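Local structure of UDP-N-acetylglucosamine 2-epimerase (Methanocaldococcus jannaschii, 4NES) at residues A[202-208]-A[282-288]. The protein probably catalyses the reversible interconversion of UDP-N-acetylglucosamine and UDP-N-acetylmannosamine by inverting the configuration at C-2 of the sugar. Sequence-based numbering, arbitrary orientation.
With UDP (uridine-5'-diphosphate), chain C; UD1 (uridine-diphosphate-N-acetylglucosamine), chain B.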
loop_
_atom_site.group_PDB
_atom_site.type_symbol
_atom_site.label_atom_id
_atom_site.label_comp_id
_atom_site.label_asym_id
_atom_site.label_seq_id
_atom_site.Cartn_x
_atom_site.Cartn_y
_atom_site.Cartn_z
ATOM N N PHE A 202 -5.253 -34.076 19.501
ATOM C CA PHE A 202 -4.663 -33.120 18.573
ATOM C C PHE A 202 -5.482 -31.844 18.685
ATOM O O PHE A 202 -6.703 -31.898 18.823
ATOM C CB PHE A 202 -4.725 -33.610 17.125
ATOM C CG PHE A 202 -3.910 -34.852 16.839
ATOM C CD1 PHE A 202 -3.005 -35.356 17.761
ATOM C CD2 PHE A 202 -4.047 -35.496 15.615
ATOM C CE1 PHE A 202 -2.267 -36.500 17.480
ATOM C CE2 PHE A 202 -3.306 -36.635 15.321
ATOM C CZ PHE A 202 -2.417 -37.135 16.250
ATOM N N LEU A 203 -4.810 -30.698 18.629
ATOM C CA LEU A 203 -5.486 -29.409 18.667
ATOM C C LEU A 203 -5.551 -28.812 17.265
ATOM O O LEU A 203 -4.536 -28.746 16.565
ATOM C CB LEU A 203 -4.722 -28.464 19.597
ATOM C CG LEU A 203 -5.305 -27.067 19.823
ATOM C CD1 LEU A 203 -6.654 -27.109 20.539
ATOM C CD2 LEU A 203 -4.317 -26.220 20.595
ATOM N N LEU A 204 -6.738 -28.371 16.854
ATOM C CA LEU A 204 -6.937 -27.830 15.516
ATOM C C LEU A 204 -7.490 -26.407 15.533
ATOM O O LEU A 204 -8.438 -26.120 16.263
ATOM C CB LEU A 204 -7.905 -28.736 14.746
ATOM C CG LEU A 204 -8.405 -28.280 13.372
ATOM C CD1 LEU A 204 -7.288 -28.254 12.342
ATOM C CD2 LEU A 204 -9.553 -29.191 12.912
ATOM N N THR A 205 -6.897 -25.523 14.731
ATOM C CA THR A 205 -7.539 -24.255 14.374
ATOM C C THR A 205 -7.410 -24.056 12.874
ATOM O O THR A 205 -6.428 -24.480 12.282
ATOM C CB THR A 205 -6.971 -23.006 15.120
ATOM O OG1 THR A 205 -5.699 -22.627 14.568
ATOM C CG2 THR A 205 -6.874 -23.232 16.634
ATOM N N LEU A 206 -8.401 -23.420 12.259
ATOM C CA LEU A 206 -8.401 -23.227 10.819
ATOM C C LEU A 206 -9.213 -21.992 10.492
ATOM O O LEU A 206 -10.407 -21.954 10.798
ATOM C CB LEU A 206 -9.040 -24.440 10.122
ATOM C CG LEU A 206 -8.870 -24.495 8.600
ATOM C CD1 LEU A 206 -7.479 -25.008 8.262
ATOM C CD2 LEU A 206 -9.935 -25.370 7.956
ATOM N N HIS A 207 -8.600 -20.999 9.850
ATOM C CA HIS A 207 -9.345 -19.792 9.476
ATOM C C HIS A 207 -8.803 -18.971 8.300
ATOM O O HIS A 207 -9.365 -17.920 7.996
ATOM C CB HIS A 207 -9.546 -18.862 10.689
ATOM C CG HIS A 207 -8.333 -18.061 11.063
ATOM N ND1 HIS A 207 -7.346 -18.536 11.894
ATOM C CD2 HIS A 207 -7.962 -16.797 10.719
ATOM C CE1 HIS A 207 -6.417 -17.609 12.049
ATOM N NE2 HIS A 207 -6.764 -16.547 11.345
ATOM N N ARG A 208 -7.722 -19.404 7.656
ATOM C CA ARG A 208 -7.197 -18.635 6.514
ATOM C C ARG A 208 -8.287 -18.495 5.468
ATOM O O ARG A 208 -8.987 -19.467 5.168
ATOM C CB ARG A 208 -5.994 -19.327 5.867
ATOM C CG ARG A 208 -4.728 -19.392 6.719
ATOM C CD ARG A 208 -3.796 -18.200 6.526
ATOM N NE ARG A 208 -4.342 -16.932 7.000
ATOM C CZ ARG A 208 -4.365 -16.544 8.268
ATOM N NH1 ARG A 208 -3.907 -17.342 9.231
ATOM N NH2 ARG A 208 -4.871 -15.355 8.576
ATOM N N GLU A 282 -0.861 -33.416 21.890
ATOM C CA GLU A 282 0.145 -34.336 21.363
ATOM C C GLU A 282 0.710 -33.769 20.067
ATOM O O GLU A 282 1.896 -33.920 19.764
ATOM C CB GLU A 282 -0.431 -35.730 21.133
ATOM C CG GLU A 282 0.613 -36.737 20.647
ATOM C CD GLU A 282 0.076 -38.148 20.543
ATOM O OE1 GLU A 282 -1.157 -38.317 20.451
ATOM O OE2 GLU A 282 0.895 -39.091 20.549
ATOM N N LEU A 283 -0.148 -33.106 19.306
ATOM C CA LEU A 283 0.324 -32.349 18.159
ATOM C C LEU A 283 -0.701 -31.275 17.797
ATOM O O LEU A 283 -1.861 -31.338 18.219
ATOM C CB LEU A 283 0.717 -33.276 16.997
ATOM C CG LEU A 283 -0.185 -33.669 15.844
ATOM C CD1 LEU A 283 -0.073 -32.611 14.794
ATOM C CD2 LEU A 283 0.242 -35.022 15.267
ATOM N N ILE A 284 -0.239 -30.240 17.101
ATOM C CA ILE A 284 -1.079 -29.110 16.737
ATOM C C ILE A 284 -1.261 -29.062 15.213
ATOM O O ILE A 284 -0.299 -29.210 14.464
ATOM C CB ILE A 284 -0.468 -27.794 17.276
ATOM C CG1 ILE A 284 -0.573 -27.754 18.806
ATOM C CG2 ILE A 284 -1.144 -26.591 16.639
ATOM C CD1 ILE A 284 0.329 -26.722 19.476
ATOM N N LEU A 285 -2.506 -28.902 14.766
ATOM C CA LEU A 285 -2.824 -28.789 13.345
ATOM C C LEU A 285 -3.418 -27.418 13.132
ATOM O O LEU A 285 -4.391 -27.055 13.786
ATOM C CB LEU A 285 -3.881 -29.820 12.960
ATOM C CG LEU A 285 -3.650 -31.257 13.408
ATOM C CD1 LEU A 285 -4.939 -32.077 13.300
ATOM C CD2 LEU A 285 -2.579 -31.855 12.555
ATOM N N THR A 286 -2.850 -26.632 12.225
ATOM C CA THR A 286 -3.296 -25.253 12.132
ATOM C C THR A 286 -3.013 -24.607 10.789
ATOM O O THR A 286 -2.149 -25.060 10.026
ATOM C CB THR A 286 -2.624 -24.409 13.243
ATOM O OG1 THR A 286 -3.324 -23.168 13.424
ATOM C CG2 THR A 286 -1.159 -24.128 12.920
ATOM N N ASP A 287 -3.733 -23.523 10.518
ATOM C CA ASP A 287 -3.299 -22.593 9.484
ATOM C C ASP A 287 -3.076 -21.180 10.040
ATOM O O ASP A 287 -2.941 -20.219 9.278
ATOM C CB ASP A 287 -4.226 -22.594 8.252
ATOM C CG ASP A 287 -5.604 -22.014 8.535
ATOM O OD1 ASP A 287 -5.855 -21.549 9.660
ATOM O OD2 ASP A 287 -6.435 -21.990 7.601
ATOM N N SER A 288 -3.045 -21.063 11.368
ATOM C CA SER A 288 -2.782 -19.796 12.041
ATOM C C SER A 288 -1.303 -19.429 12.037
ATOM O O SER A 288 -0.450 -20.307 12.190
ATOM C CB SER A 288 -3.233 -19.924 13.495
ATOM O OG SER A 288 -2.724 -18.851 14.268
HETATM N N1 UDP C . -5.768 -18.039 20.305
HETATM C C2 UDP C . -6.497 -17.915 21.439
HETATM N N3 UDP C . -7.639 -18.622 21.583
HETATM C C4 UDP C . -8.098 -19.459 20.626
HETATM C C5 UDP C . -7.372 -19.610 19.437
HETATM C C6 UDP C . -6.195 -18.864 19.305
HETATM O O2 UDP C . -6.122 -17.164 22.343
HETATM O O4 UDP C . -9.286 -20.157 20.822
HETATM C "C1'" UDP C . -4.539 -17.261 20.069
HETATM C "C2'" UDP C . -3.313 -17.974 19.838
HETATM O "O2'" UDP C . -2.763 -18.423 21.056
HETATM C "C3'" UDP C . -2.489 -16.998 19.112
HETATM C "C4'" UDP C . -3.458 -16.171 18.409
HETATM O "O4'" UDP C . -4.737 -16.561 18.842
HETATM O "O3'" UDP C . -1.702 -16.188 19.940
HETATM C "C5'" UDP C . -3.434 -16.344 16.928
HETATM O "O5'" UDP C . -4.466 -15.627 16.297
HETATM P PA UDP C . -5.163 -16.126 14.964
HETATM O O1A UDP C . -6.630 -15.763 15.043
HETATM O O2A UDP C . -4.941 -17.616 14.813
HETATM O O3A UDP C . -4.559 -15.310 13.757
HETATM P PB UDP C . -3.199 -15.342 12.977
HETATM O O1B UDP C . -2.048 -15.564 13.947
HETATM O O2B UDP C . -3.271 -16.414 11.921
HETATM O O3B UDP C . -3.161 -13.976 12.351
HETATM C "C1'" UD1 B . -8.649 -11.400 10.319
HETATM C "C2'" UD1 B . -7.377 -11.122 9.578
HETATM C "C3'" UD1 B . -6.469 -12.253 9.636
HETATM C "C4'" UD1 B . -6.207 -12.721 11.003
HETATM C "C5'" UD1 B . -7.500 -12.923 11.751
HETATM C "C6'" UD1 B . -7.287 -13.201 13.191
HETATM C "C7'" UD1 B . -7.680 -9.523 7.595
HETATM C "C8'" UD1 B . -7.995 -9.392 6.134
HETATM N "N2'" UD1 B . -7.680 -10.857 8.148
HETATM O "O1'" UD1 B . -9.304 -12.453 9.708
HETATM O "O3'" UD1 B . -5.227 -11.901 8.999
HETATM O "O4'" UD1 B . -5.475 -13.936 10.991
HETATM O "O5'" UD1 B . -8.310 -11.753 11.690
HETATM O "O6'" UD1 B . -8.232 -14.025 13.765
HETATM O "O7'" UD1 B . -7.440 -8.528 8.283
HETATM N N1 UD1 B . -16.328 -12.404 12.820
HETATM C C2 UD1 B . -17.113 -12.449 13.898
HETATM N N3 UD1 B . -16.769 -11.805 15.011
HETATM C C4 UD1 B . -15.640 -11.086 15.075
HETATM C C5 UD1 B . -14.799 -11.019 13.973
HETATM C C6 UD1 B . -15.168 -11.705 12.827
HETATM O O2 UD1 B . -18.147 -13.088 13.883
HETATM O O4 UD1 B . -15.308 -10.431 16.225
HETATM C C1B UD1 B . -16.686 -13.129 11.578
HETATM C C2B UD1 B . -17.587 -12.391 10.672
HETATM O "O2'" UD1 B . -18.459 -13.294 10.037
HETATM C C3B UD1 B . -16.684 -11.814 9.703
HETATM C C4B UD1 B . -15.669 -12.886 9.549
HETATM O O4B UD1 B . -15.515 -13.466 10.830
HETATM O O3B UD1 B . -17.282 -11.453 8.483
HETATM C C5B UD1 B . -14.354 -12.374 9.080
HETATM O O5B UD1 B . -13.827 -11.307 9.827
HETATM P PA UD1 B . -12.599 -10.514 9.302
HETATM O O1A UD1 B . -12.954 -9.896 7.985
HETATM O O2A UD1 B . -12.216 -9.498 10.327
HETATM O O3A UD1 B . -11.441 -11.523 9.006
HETATM P PB UD1 B . -10.849 -12.701 9.905
HETATM O O1B UD1 B . -11.179 -13.992 9.232
HETATM O O2B UD1 B . -11.271 -12.555 11.341
HETATM O O HOH W 1 -6.170 -20.986 12.378
#
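Asp287 turns its carboxylate across to the backbone of His207 and Arg208, where the two parallel strands of the C-terminal Rossmann-like domain of this GT-B fold run out into loops. Asp287 holds CG between its own N and carbonyl carbon (chi1 68°), which brings both oxygens to that backbone. Through its syn lone pair Asp287 OD1 accepts His207 N at 2.8 Å. Arg208 N meets Asp287 OD2 from above the carboxylate plane, at 2.9 Å. The imidazole of His207 stands nearly perpendicular to that carboxylate, and one water joins ND1 to Asp287 OD1 and Thr205 OG1. Arg208, bent at chi2 and chi3, turns back so that its NH1 meets Asp287 O (3.0 Å), which lies in the guanidinium plane. Farther back, Thr286 OG1 donates to Thr205 OG1 alongside it (2.7 Å) and accepts Ser288 N in an ST turn. At the far end, Leu283 CD2 sits over one face of the Phe202 ring, 3.8 Å from its centroid. His207 NE2 and Arg208 NH2 both donate to UD1 O4', Arg208 NH1 also holds UDP O2B, and Glu129 pairs with NH2. Replacing Arg208 by an alanine is likely to leave Glu129 without its cationic mate and to cost UDP O2B, UD1 O4' and Asp287 O a donor each. Asp287 thus probably serves as a second-shell residue, helping position the backbone that presents Arg208 to both ligands and His207, the probable active-site residue, to UD1.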